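Local coordinates for MUTM (fpg) protein (Thermus thermophilus, PDB 1EE8) that belongs to the MutM (Fpg) protein family, joining a beta-rich N-terminal domain to an H2TH domain and a zinc finger, at residues 25-38 with 95-108. Numbering follows the deposited sequence.
Sequences VVHRDPARYRNTAL and FHDPRRFGRLFGVR
Y33 and L104, side by side on one face of the sheet as a parallel pair, form the tightly packed side of a contact that shows how a two-residue strand can be sewn to the margin of a sheet. L104 N donates to R32 O (3.1 Å). R34 N donates to L104 O. G106 N donates to R34 O (2.8 Å). CD1 of the Y33 ring rests on L104 CB at 3.7 Å. Farther along, the Y33 ring meets the F95 ring obliquely, its OH at the F95 edge, and buried G102 and D97 reach Y33 OH through a shared water. The other side is partly exposed, polar and threaded with water. R32, extended with its CG anti to the carbonyl carbon (chi1 -66°), lays its guanidinium flat on that of R100, planes 18° apart. D29 OD1 probably offsets the like charges: it meets R32 NH1 at 2.8 Å and, in a longer salt bridge, R100 NH2 at 3.3 Å. R100 O is gripped twice, by R32 NE on an in-plane lone pair and by R103 NH2, whose guanidinium face lies against the R32 methylenes. Strand 33-34 thus forms the parallel border of the otherwise antiparallel mixed sheet of the Fpg N-terminal domain.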
loop_
_atom_site.group_PDB
_atom_site.type_symbol
_atom_site.label_atom_id
_atom_site.label_comp_id
_atom_site.label_asym_id
_atom_site.label_seq_id
_atom_site.Cartn_x
_atom_site.Cartn_y
_atom_site.Cartn_z
ATOM N N VAL A 25 -1.860 -0.081 10.995
ATOM C CA VAL A 25 -1.686 1.332 11.268
ATOM C C VAL A 25 -3.108 1.832 11.175
ATOM O O VAL A 25 -3.676 1.950 10.085
ATOM C CB VAL A 25 -0.833 2.042 10.202
ATOM C CG1 VAL A 25 -0.606 3.496 10.612
ATOM C CG2 VAL A 25 0.495 1.324 10.037
ATOM N N VAL A 26 -3.683 2.115 12.331
ATOM C CA VAL A 26 -5.063 2.540 12.400
ATOM C C VAL A 26 -5.250 4.047 12.418
ATOM O O VAL A 26 -4.632 4.757 13.204
ATOM C CB VAL A 26 -5.737 1.925 13.651
ATOM C CG1 VAL A 26 -7.247 2.157 13.619
ATOM C CG2 VAL A 26 -5.423 0.438 13.716
ATOM N N HIS A 27 -6.122 4.523 11.538
ATOM C CA HIS A 27 -6.439 5.939 11.462
ATOM C C HIS A 27 -7.546 6.136 10.436
ATOM O O HIS A 27 -7.960 5.193 9.757
ATOM C CB HIS A 27 -5.217 6.760 11.026
ATOM C CG HIS A 27 -4.893 6.624 9.571
ATOM N ND1 HIS A 27 -3.957 5.731 9.094
ATOM C CD2 HIS A 27 -5.425 7.228 8.481
ATOM C CE1 HIS A 27 -3.928 5.790 7.773
ATOM N NE2 HIS A 27 -4.810 6.691 7.377
ATOM N N ARG A 28 -8.037 7.365 10.344
ATOM C CA ARG A 28 -9.043 7.693 9.354
ATOM C C ARG A 28 -8.749 9.086 8.803
ATOM O O ARG A 28 -9.612 9.963 8.745
ATOM C CB ARG A 28 -10.460 7.593 9.933
ATOM C CG ARG A 28 -10.799 8.494 11.092
ATOM C CD ARG A 28 -12.136 8.013 11.674
ATOM N NE ARG A 28 -12.806 8.961 12.560
ATOM C CZ ARG A 28 -12.234 9.590 13.580
ATOM N NH1 ARG A 28 -10.952 9.388 13.860
ATOM N NH2 ARG A 28 -12.951 10.418 14.330
ATOM N N ASP A 29 -7.496 9.273 8.411
ATOM C CA ASP A 29 -7.054 10.528 7.829
ATOM C C ASP A 29 -6.007 10.241 6.762
ATOM O O ASP A 29 -4.819 10.489 6.952
ATOM C CB ASP A 29 -6.476 11.461 8.891
ATOM C CG ASP A 29 -6.104 12.830 8.322
ATOM O OD1 ASP A 29 -5.781 13.744 9.113
ATOM O OD2 ASP A 29 -6.131 12.987 7.077
ATOM N N PRO A 30 -6.443 9.703 5.619
ATOM C CA PRO A 30 -5.545 9.379 4.507
ATOM C C PRO A 30 -4.840 10.616 3.948
ATOM O O PRO A 30 -3.857 10.502 3.223
ATOM C CB PRO A 30 -6.473 8.702 3.497
ATOM C CG PRO A 30 -7.831 9.307 3.806
ATOM C CD PRO A 30 -7.825 9.298 5.315
ATOM N N ALA A 31 -5.332 11.800 4.306
ATOM C CA ALA A 31 -4.725 13.044 3.843
ATOM C C ALA A 31 -3.383 13.268 4.522
ATOM O O ALA A 31 -2.414 13.683 3.887
ATOM C CB ALA A 31 -5.651 14.226 4.138
ATOM N N ARG A 32 -3.333 12.994 5.823
ATOM C CA ARG A 32 -2.114 13.181 6.606
ATOM C C ARG A 32 -1.262 11.915 6.734
ATOM O O ARG A 32 -0.038 11.983 6.775
ATOM C CB ARG A 32 -2.470 13.687 8.006
ATOM C CG ARG A 32 -3.091 15.080 8.052
ATOM C CD ARG A 32 -3.254 15.547 9.502
ATOM N NE ARG A 32 -3.679 16.943 9.614
ATOM C CZ ARG A 32 -4.920 17.376 9.399
ATOM N NH1 ARG A 32 -5.879 16.522 9.061
ATOM N NH2 ARG A 32 -5.203 18.672 9.522
ATOM N N TYR A 33 -1.918 10.766 6.818
ATOM C CA TYR A 33 -1.225 9.488 6.949
ATOM C C TYR A 33 -1.425 8.768 5.636
ATOM O O TYR A 33 -2.434 8.101 5.418
ATOM C CB TYR A 33 -1.823 8.732 8.128
ATOM C CG TYR A 33 -1.960 9.658 9.307
ATOM C CD1 TYR A 33 -0.911 10.504 9.662
ATOM C CD2 TYR A 33 -3.159 9.760 10.011
ATOM C CE1 TYR A 33 -1.052 11.439 10.680
ATOM C CE2 TYR A 33 -3.306 10.691 11.031
ATOM C CZ TYR A 33 -2.251 11.532 11.354
ATOM O OH TYR A 33 -2.414 12.502 12.307
ATOM N N ARG A 34 -0.441 8.930 4.759
ATOM C CA ARG A 34 -0.500 8.388 3.411
ATOM C C ARG A 34 0.130 7.036 3.166
ATOM O O ARG A 34 1.253 6.768 3.606
ATOM C CB ARG A 34 0.120 9.399 2.455
ATOM C CG ARG A 34 -0.506 10.773 2.547
ATOM C CD ARG A 34 0.369 11.828 1.882
ATOM N NE ARG A 34 -0.129 13.170 2.170
ATOM C CZ ARG A 34 0.612 14.273 2.129
ATOM N NH1 ARG A 34 1.899 14.204 1.810
ATOM N NH2 ARG A 34 0.063 15.449 2.406
ATOM N N ASN A 35 -0.608 6.193 2.446
ATOM C CA ASN A 35 -0.142 4.862 2.079
ATOM C C ASN A 35 0.359 4.047 3.258
ATOM O O ASN A 35 1.342 3.323 3.135
ATOM C CB ASN A 35 0.977 4.984 1.037
ATOM C CG ASN A 35 0.534 5.740 -0.200
ATOM O OD1 ASN A 35 1.075 6.800 -0.531
ATOM N ND2 ASN A 35 -0.459 5.202 -0.887
ATOM N N THR A 36 -0.309 4.150 4.399
ATOM C CA THR A 36 0.128 3.391 5.566
ATOM C C THR A 36 -0.152 1.890 5.429
ATOM O O THR A 36 0.511 1.080 6.069
ATOM C CB THR A 36 -0.529 3.923 6.859
ATOM O OG1 THR A 36 -1.956 3.858 6.736
ATOM C CG2 THR A 36 -0.114 5.362 7.103
ATOM N N ALA A 37 -1.111 1.516 4.584
ATOM C CA ALA A 37 -1.439 0.097 4.395
ATOM C C ALA A 37 -0.217 -0.667 3.884
ATOM O O ALA A 37 -0.095 -1.876 4.069
ATOM C CB ALA A 37 -2.595 -0.056 3.412
ATOM N N LEU A 38 0.693 0.059 3.251
ATOM C CA LEU A 38 1.904 -0.536 2.712
ATOM C C LEU A 38 2.741 -1.174 3.813
ATOM O O LEU A 38 3.408 -2.190 3.601
ATOM C CB LEU A 38 2.722 0.546 2.012
ATOM C CG LEU A 38 3.416 0.166 0.712
ATOM C CD1 LEU A 38 2.371 -0.241 -0.304
ATOM C CD2 LEU A 38 4.229 1.345 0.208
ATOM N N PHE A 95 -0.030 7.678 18.136
ATOM C CA PHE A 95 0.494 8.915 17.584
ATOM C C PHE A 95 -0.357 10.082 18.097
ATOM O O PHE A 95 -1.445 10.357 17.599
ATOM C CB PHE A 95 0.485 8.850 16.050
ATOM C CG PHE A 95 1.136 10.035 15.383
ATOM C CD1 PHE A 95 0.372 10.952 14.667
ATOM C CD2 PHE A 95 2.506 10.239 15.478
ATOM C CE1 PHE A 95 0.962 12.061 14.051
ATOM C CE2 PHE A 95 3.113 11.346 14.870
ATOM C CZ PHE A 95 2.336 12.261 14.154
ATOM N N HIS A 96 0.161 10.725 19.131
ATOM C CA HIS A 96 -0.463 11.860 19.790
ATOM C C HIS A 96 -0.093 13.102 18.986
ATOM O O HIS A 96 1.086 13.331 18.716
ATOM C CB HIS A 96 0.106 11.968 21.206
ATOM C CG HIS A 96 -0.263 13.231 21.919
ATOM N ND1 HIS A 96 -1.552 13.512 22.322
ATOM C CD2 HIS A 96 0.491 14.288 22.303
ATOM C CE1 HIS A 96 -1.576 14.686 22.924
ATOM N NE2 HIS A 96 -0.350 15.178 22.924
ATOM N N ASP A 97 -1.078 13.897 18.584
ATOM C CA ASP A 97 -0.759 15.096 17.818
ATOM C C ASP A 97 -1.847 16.161 17.895
ATOM O O ASP A 97 -2.697 16.269 17.010
ATOM C CB ASP A 97 -0.494 14.737 16.350
ATOM C CG ASP A 97 0.088 15.904 15.554
ATOM O OD1 ASP A 97 0.151 15.808 14.312
ATOM O OD2 ASP A 97 0.492 16.912 16.175
ATOM N N PRO A 98 -1.822 16.969 18.959
ATOM C CA PRO A 98 -2.787 18.048 19.188
ATOM C C PRO A 98 -2.980 18.995 17.997
ATOM O O PRO A 98 -4.098 19.195 17.545
ATOM C CB PRO A 98 -2.201 18.777 20.393
ATOM C CG PRO A 98 -1.558 17.667 21.164
ATOM C CD PRO A 98 -0.861 16.879 20.075
ATOM N N ARG A 99 -1.893 19.570 17.486
ATOM C CA ARG A 99 -1.999 20.527 16.381
ATOM C C ARG A 99 -2.091 19.961 14.970
ATOM O O ARG A 99 -2.268 20.712 14.014
ATOM C CB ARG A 99 -0.867 21.555 16.469
ATOM C CG ARG A 99 -0.925 22.389 17.748
ATOM C CD ARG A 99 -0.152 23.689 17.618
ATOM N NE ARG A 99 -0.693 24.525 16.547
ATOM C CZ ARG A 99 -0.257 25.745 16.250
ATOM N NH1 ARG A 99 -0.813 26.421 15.255
ATOM N NH2 ARG A 99 0.727 26.294 16.950
ATOM N N ARG A 100 -1.974 18.639 14.850
ATOM C CA ARG A 100 -2.095 17.933 13.576
ATOM C C ARG A 100 -1.090 18.274 12.481
ATOM O O ARG A 100 -1.422 18.215 11.297
ATOM C CB ARG A 100 -3.515 18.105 13.017
ATOM C CG ARG A 100 -4.615 17.862 14.041
ATOM C CD ARG A 100 -5.996 17.857 13.407
ATOM N NE ARG A 100 -6.274 16.607 12.707
ATOM C CZ ARG A 100 -7.418 16.342 12.082
ATOM N NH1 ARG A 100 -8.391 17.247 12.065
ATOM N NH2 ARG A 100 -7.597 15.171 11.481
ATOM N N PHE A 101 0.133 18.625 12.864
ATOM C CA PHE A 101 1.157 18.933 11.874
ATOM C C PHE A 101 1.908 17.662 11.481
ATOM O O PHE A 101 2.513 17.589 10.411
ATOM C CB PHE A 101 2.130 19.972 12.424
ATOM C CG PHE A 101 1.595 21.368 12.384
ATOM C CD1 PHE A 101 1.438 22.028 11.167
ATOM C CD2 PHE A 101 1.240 22.027 13.558
ATOM C CE1 PHE A 101 0.939 23.329 11.119
ATOM C CE2 PHE A 101 0.740 23.325 13.524
ATOM C CZ PHE A 101 0.588 23.979 12.302
ATOM N N GLY A 102 1.858 16.658 12.349
ATOM C CA GLY A 102 2.533 15.409 12.054
ATOM C C GLY A 102 2.024 14.750 10.781
ATOM O O GLY A 102 0.892 14.973 10.356
ATOM N N ARG A 103 2.873 13.936 10.164
ATOM C CA ARG A 103 2.508 13.227 8.949
ATOM C C ARG A 103 3.114 11.830 8.993
ATOM O O ARG A 103 4.105 11.605 9.681
ATOM C CB ARG A 103 3.044 13.968 7.718
ATOM C CG ARG A 103 2.443 15.351 7.488
ATOM C CD ARG A 103 1.045 15.251 6.912
ATOM N NE ARG A 103 0.484 16.568 6.605
ATOM C CZ ARG A 103 0.038 17.426 7.519
ATOM N NH1 ARG A 103 -0.454 18.603 7.145
ATOM N NH2 ARG A 103 0.070 17.110 8.806
ATOM N N LEU A 104 2.499 10.895 8.278
ATOM C CA LEU A 104 3.013 9.530 8.192
ATOM C C LEU A 104 3.093 9.213 6.707
ATOM O O LEU A 104 2.203 9.587 5.940
ATOM C CB LEU A 104 2.084 8.521 8.880
ATOM C CG LEU A 104 2.072 8.447 10.416
ATOM C CD1 LEU A 104 1.130 7.313 10.853
ATOM C CD2 LEU A 104 3.486 8.212 10.953
ATOM N N PHE A 105 4.156 8.527 6.308
ATOM C CA PHE A 105 4.356 8.170 4.911
ATOM C C PHE A 105 4.744 6.710 4.748
ATOM O O PHE A 105 5.779 6.271 5.255
ATOM C CB PHE A 105 5.472 9.018 4.298
ATOM C CG PHE A 105 5.252 10.494 4.402
ATOM C CD1 PHE A 105 4.554 11.180 3.412
ATOM C CD2 PHE A 105 5.767 11.209 5.478
ATOM C CE1 PHE A 105 4.377 12.563 3.489
ATOM C CE2 PHE A 105 5.593 12.596 5.564
ATOM C CZ PHE A 105 4.897 13.269 4.562
ATOM N N GLY A 106 3.911 5.960 4.041
ATOM C CA GLY A 106 4.225 4.570 3.776
ATOM C C GLY A 106 4.937 4.631 2.439
ATOM O O GLY A 106 4.389 5.156 1.470
ATOM N N VAL A 107 6.158 4.124 2.373
ATOM C CA VAL A 107 6.899 4.178 1.117
ATOM C C VAL A 107 7.802 2.972 0.901
ATOM O O VAL A 107 8.218 2.326 1.855
ATOM C CB VAL A 107 7.808 5.424 1.060
ATOM C CG1 VAL A 107 6.974 6.706 1.132
ATOM C CG2 VAL A 107 8.812 5.368 2.196
ATOM N N ARG A 108 8.088 2.666 -0.361
ATOM C CA ARG A 108 9.008 1.581 -0.661
ATOM C C ARG A 108 10.308 2.160 -0.111
ATOM O O ARG A 108 10.503 3.373 -0.159
ATOM C CB ARG A 108 9.123 1.372 -2.169
ATOM C CG ARG A 108 7.858 0.833 -2.816
ATOM C CD ARG A 108 8.055 -0.605 -3.291
ATOM N NE ARG A 108 8.437 -1.515 -2.210
ATOM C CZ ARG A 108 8.739 -2.799 -2.388
ATOM N NH1 ARG A 108 8.706 -3.329 -3.607
ATOM N NH2 ARG A 108 9.075 -3.556 -1.350
HETATM O O HOH W 1 -5.640 13.390 11.899
HETATM O O HOH W 2 -2.132 19.776 8.920
HETATM O O HOH W 3 -1.063 14.780 12.408
#